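Local coordinates for hypothetical protein (PDB 4JGL) that is of unknown function but adopts a streptavidin-like beta fold with two extra alpha helices and binds calcium, at residues A28-N33 against A132-Y137; T113-P118 against V126-V131. One frame throughout, in Å; residues are numbered along the deposited sequence.

Contact 1 (A28-N33 against A132-Y137)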
# COMPACT_ATOMS: atom_id res chain seq x y z
N ALA A 28 -2.90 11.57 -2.10
CA ALA A 28 -2.96 11.79 -3.53
C ALA A 28 -3.14 13.28 -3.78
O ALA A 28 -4.05 13.88 -3.26
CB ALA A 28 -4.10 10.99 -4.18
N ILE A 29 -2.26 13.85 -4.60
CA ILE A 29 -2.18 15.31 -4.82
C ILE A 29 -2.06 15.58 -6.32
O ILE A 29 -1.40 14.83 -7.03
CB ILE A 29 -0.96 15.87 -4.08
CG1 ILE A 29 -1.07 15.52 -2.60
CG2 ILE A 29 -0.80 17.38 -4.27
CD1 ILE A 29 0.16 15.83 -1.78
N SER A 30 -2.69 16.66 -6.81
CA SER A 30 -2.67 16.93 -8.24
C SER A 30 -1.26 17.21 -8.77
O SER A 30 -0.96 16.89 -9.92
CB SER A 30 -3.60 18.09 -8.60
OG SER A 30 -4.92 17.72 -8.33
N ALA A 31 -0.41 17.83 -7.95
CA ALA A 31 0.97 18.14 -8.34
C ALA A 31 1.90 17.01 -7.92
O ALA A 31 1.72 16.42 -6.86
CB ALA A 31 1.42 19.42 -7.67
N ASN A 32 2.94 16.77 -8.71
CA ASN A 32 3.95 15.76 -8.41
C ASN A 32 5.19 16.31 -7.72
O ASN A 32 6.12 15.56 -7.48
CB ASN A 32 4.36 14.96 -9.65
CG ASN A 32 5.10 15.77 -10.66
OD1 ASN A 32 5.40 16.94 -10.44
ND2 ASN A 32 5.47 15.12 -11.78
N ASN A 33 5.15 17.58 -7.34
CA ASN A 33 6.29 18.24 -6.70
C ASN A 33 5.89 18.99 -5.42
O ASN A 33 6.54 19.96 -5.00
CB ASN A 33 6.96 19.18 -7.70
CG ASN A 33 6.08 20.33 -8.08
OD1 ASN A 33 4.88 20.31 -7.86
ND2 ASN A 33 6.70 21.39 -8.64
N ALA A 132 -6.61 8.66 -11.37
CA ALA A 132 -7.77 9.53 -11.15
C ALA A 132 -7.30 10.98 -10.98
O ALA A 132 -7.74 11.71 -10.10
CB ALA A 132 -8.56 9.08 -9.95
N GLY A 133 -6.39 11.40 -11.85
CA GLY A 133 -5.95 12.77 -11.91
C GLY A 133 -4.93 13.21 -10.88
O GLY A 133 -4.56 14.38 -10.86
N LYS A 134 -4.46 12.30 -10.02
CA LYS A 134 -3.56 12.69 -8.95
C LYS A 134 -2.38 11.76 -8.79
O LYS A 134 -2.44 10.59 -9.16
CB LYS A 134 -4.30 12.80 -7.63
CG LYS A 134 -5.37 13.92 -7.68
CD LYS A 134 -6.00 14.14 -6.35
CE LYS A 134 -6.96 15.32 -6.34
NZ LYS A 134 -7.70 15.42 -5.05
N TYR A 135 -1.32 12.29 -8.21
CA TYR A 135 -0.13 11.53 -7.88
C TYR A 135 -0.17 11.03 -6.45
O TYR A 135 -0.35 11.82 -5.53
CB TYR A 135 1.12 12.40 -8.04
CG TYR A 135 1.35 12.87 -9.45
CD1 TYR A 135 2.02 12.08 -10.35
CD2 TYR A 135 0.88 14.10 -9.89
CE1 TYR A 135 2.24 12.49 -11.65
CE2 TYR A 135 1.10 14.52 -11.19
CZ TYR A 135 1.79 13.73 -12.06
OH TYR A 135 2.00 14.17 -13.36
N TYR A 136 -0.02 9.72 -6.28
CA TYR A 136 0.19 9.17 -4.95
C TYR A 136 1.63 9.41 -4.51
O TYR A 136 2.57 9.24 -5.28
CB TYR A 136 -0.09 7.67 -4.94
CG TYR A 136 -1.55 7.34 -4.84
CD1 TYR A 136 -2.24 7.46 -3.64
CD2 TYR A 136 -2.26 6.88 -5.94
CE1 TYR A 136 -3.60 7.17 -3.53
CE2 TYR A 136 -3.61 6.57 -5.84
CZ TYR A 136 -4.28 6.72 -4.64
OH TYR A 136 -5.63 6.44 -4.58
N TYR A 137 1.78 9.78 -3.25
CA TYR A 137 3.07 9.87 -2.61
C TYR A 137 3.23 8.73 -1.62
O TYR A 137 2.25 8.15 -1.15
CB TYR A 137 3.19 11.19 -1.86
CG TYR A 137 3.31 12.40 -2.77
CD1 TYR A 137 2.24 12.85 -3.53
CD2 TYR A 137 4.50 13.10 -2.88
CE1 TYR A 137 2.34 13.98 -4.33
CE2 TYR A 137 4.61 14.22 -3.68
CZ TYR A 137 3.52 14.66 -4.38
OH TYR A 137 3.68 15.78 -5.18
O HOH W 1 -6.94 13.52 -2.29
O HOH W 2 -6.82 16.84 -9.96
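Tyr135 meets the 28-33 segment with every part of its side chain. Its CB lies 3.6 Å from Ile29 O, the same oxygen that accepts the Tyr135 backbone N-H. CD2 and CE2 then pass the carbonyl of Ser30, with CD2 3.3 Å from Ser30 O at the ring edge. Over the middle of one ring face sits Asn32 CB, 3.4 Å from the centroid and only 5° off the ring normal, a well-centred CH-pi contact. The tip, OH, has Asn32 ND2 as its nearest neighbour here, at 3.9 Å, with the amide turned 42° from the ring plane. A serine in place of this tyrosine would probably leave Asn32 CB without its aromatic platform and the Asn32 side chain freer to turn.

In the streptavidin-like sheet, strand 22-29 runs antiparallel to strand 135-140. Ile29 and Tyr135 form the hydrogen-bonded pair, with N...O distances of 2.9 Å from Ile29 N to Tyr135 O and 2.8 Å from Tyr135 N to Ile29 O. On the other face Ala28 CB lies over the Tyr136 ring, offset toward its rim. Ile29 crosses Tyr137 at about a right angle, CB and CD1 both reaching CE1. With CG beside its backbone N (chi1 -70°), Tyr137 extends OH past Ile29 to donate a 2.7 Å hydrogen bond to Ala31 O, which lies in the ring plane.

Contact 2 (T113-P118 against V126-V131). With CA (calcium ion), chain D.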
# COMPACT_ATOMS: atom_id res chain seq x y z
N THR A 113 5.17 3.19 -10.63
CA THR A 113 6.61 3.39 -10.47
C THR A 113 6.78 4.54 -9.49
O THR A 113 6.33 5.66 -9.78
CB THR A 113 7.31 3.72 -11.80
OG1 THR A 113 7.17 2.60 -12.69
CG2 THR A 113 8.82 3.98 -11.62
N PHE A 114 7.39 4.26 -8.35
CA PHE A 114 7.65 5.26 -7.33
C PHE A 114 9.10 5.72 -7.44
O PHE A 114 10.02 4.88 -7.43
CB PHE A 114 7.36 4.69 -5.95
CG PHE A 114 5.90 4.46 -5.69
CD1 PHE A 114 5.02 5.53 -5.57
CD2 PHE A 114 5.40 3.19 -5.58
CE1 PHE A 114 3.66 5.31 -5.34
CE2 PHE A 114 4.05 2.97 -5.36
CZ PHE A 114 3.19 4.04 -5.26
N ILE A 115 9.28 7.04 -7.56
CA ILE A 115 10.60 7.64 -7.69
C ILE A 115 10.89 8.52 -6.47
O ILE A 115 9.97 9.05 -5.84
CB ILE A 115 10.75 8.47 -8.98
CG1 ILE A 115 9.85 9.69 -8.98
CG2 ILE A 115 10.48 7.59 -10.21
CD1 ILE A 115 10.10 10.61 -10.19
N PRO A 116 12.17 8.66 -6.09
CA PRO A 116 12.45 9.48 -4.92
C PRO A 116 12.05 10.94 -5.08
O PRO A 116 11.86 11.43 -6.20
CB PRO A 116 13.97 9.37 -4.76
CG PRO A 116 14.30 8.07 -5.42
CD PRO A 116 13.36 7.96 -6.58
N THR A 117 11.97 11.63 -3.95
CA THR A 117 11.71 13.06 -3.88
C THR A 117 12.92 13.75 -3.24
O THR A 117 12.92 14.08 -2.06
CB THR A 117 10.42 13.34 -3.11
OG1 THR A 117 10.50 12.74 -1.83
CG2 THR A 117 9.21 12.78 -3.87
N PRO A 118 14.01 13.96 -4.01
CA PRO A 118 15.23 14.46 -3.39
C PRO A 118 15.09 15.83 -2.73
O PRO A 118 15.83 16.12 -1.78
CB PRO A 118 16.23 14.51 -4.55
CG PRO A 118 15.41 14.46 -5.80
CD PRO A 118 14.17 13.71 -5.46
N VAL A 126 7.28 9.58 -4.93
CA VAL A 126 6.07 10.00 -5.62
C VAL A 126 5.89 9.11 -6.85
O VAL A 126 6.88 8.66 -7.45
CB VAL A 126 6.14 11.50 -6.01
CG1 VAL A 126 7.28 11.78 -6.99
CG2 VAL A 126 4.78 12.01 -6.54
N ALA A 127 4.65 8.85 -7.22
CA ALA A 127 4.34 8.09 -8.42
C ALA A 127 4.76 8.87 -9.65
O ALA A 127 4.70 10.09 -9.66
CB ALA A 127 2.86 7.77 -8.47
N THR A 128 5.10 8.14 -10.71
CA THR A 128 5.43 8.77 -11.99
C THR A 128 4.20 9.13 -12.82
O THR A 128 4.30 10.00 -13.69
CB THR A 128 6.33 7.87 -12.84
OG1 THR A 128 5.64 6.66 -13.09
CG2 THR A 128 7.65 7.59 -12.15
N GLU A 129 3.06 8.48 -12.55
CA GLU A 129 1.84 8.67 -13.33
C GLU A 129 0.65 8.92 -12.43
O GLU A 129 0.61 8.43 -11.31
CB GLU A 129 1.57 7.45 -14.21
CG GLU A 129 2.63 7.23 -15.26
CD GLU A 129 2.23 6.20 -16.31
OE1 GLU A 129 1.02 6.04 -16.57
OE2 GLU A 129 3.14 5.56 -16.87
N LYS A 130 -0.32 9.67 -12.94
CA LYS A 130 -1.53 9.96 -12.22
C LYS A 130 -2.46 8.76 -12.20
O LYS A 130 -2.51 7.95 -13.15
CB LYS A 130 -2.29 11.11 -12.91
CG LYS A 130 -1.56 12.45 -12.84
CD LYS A 130 -2.30 13.52 -13.61
CE LYS A 130 -1.48 14.79 -13.72
NZ LYS A 130 -2.23 15.82 -14.53
N VAL A 131 -3.24 8.70 -11.12
CA VAL A 131 -4.37 7.81 -10.98
C VAL A 131 -5.53 8.72 -10.60
O VAL A 131 -5.45 9.49 -9.66
CB VAL A 131 -4.14 6.78 -9.86
CG1 VAL A 131 -5.44 6.00 -9.55
CG2 VAL A 131 -3.01 5.86 -10.26
CA CA D . 12.31 12.90 -0.11
O HOH W 3 3.47 5.45 -11.61
O HOH W 4 13.19 11.01 -1.23
O HOH W 5 14.52 13.68 0.37
O HOH W 6 12.92 11.94 1.99
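Val126 and Ile115 form the hydrogen-bonded pair of an antiparallel beta hairpin, strand 112-116 with strand 125-127, within the streptavidin-like sheet. Val126 N donates to Ile115 O in the carbonyl plane, and Ile115 N returns a nearly straight bond to Val126 O (2.9 Å between N and O, 175° at the hydrogen). Val126 CG1, between the backbone N and the carbonyl carbon (chi1 63°), is placed to touch two side chains: Ile115 CG1 at 3.9 Å, running alongside and pointing the same way, and the methyl CG2 of Thr117.

Ala127 pairs with Phe114 in the non-hydrogen-bonded position, both side chains on the other face from Val126 and Ile115. The contact is modest: Phe114 CE1 comes 4.1 Å from Ala127 CB, while the Phe114 ring also meets those of Phe112 and Phe55. Ala127 CA makes a CA-H...O contact with Thr113 O.

That carbonyl is shared with Thr128, whose N donates to Thr113 O nearly along the C=O axis, although the 139° angle at the hydrogen shows a bent bond. Thr128 CG2 presses against Ile115 CG2 at 3.4 Å, closer than usual for two carbons, while Thr128 OG1 and Thr113 N both hydrogen-bond one water, linking the two segments there.

Beyond the strand pairing, the two branches of Thr117 divide the work: CG2 packs on Val126, while OG1 binds the calcium ion together with the residue's own backbone O. Cys120 O and Ser123 O, from the hairpin loop, and three waters complete the site. One of those waters, 2.4 Å from the calcium, also accepts a hydrogen bond from Thr117 N.

Contact 2 is nested in the chain segment that contact 1 closes, and their centres lie 9 Å apart on one sheet. Strand 125-127 joins them, pairing with strand 112-116 on one side and strand 135-140 on the other; Ala127 N lies 2.9 Å from Tyr136 O, a probable hydrogen bond. Side chains continue the seam: Tyr137 CE2 packs on Val126 CG2 at 3.6 Å, and Tyr135 OH meets Lys130 CE at the same distance. Calcium lies at the Thr117 end of contact 2, and the Tyr137 side chain of contact 1 is about 8 Å from a bound calcium ion. A disulfide ties Cys35, shortly after segment 28-33, to the calcium ligand Cys120.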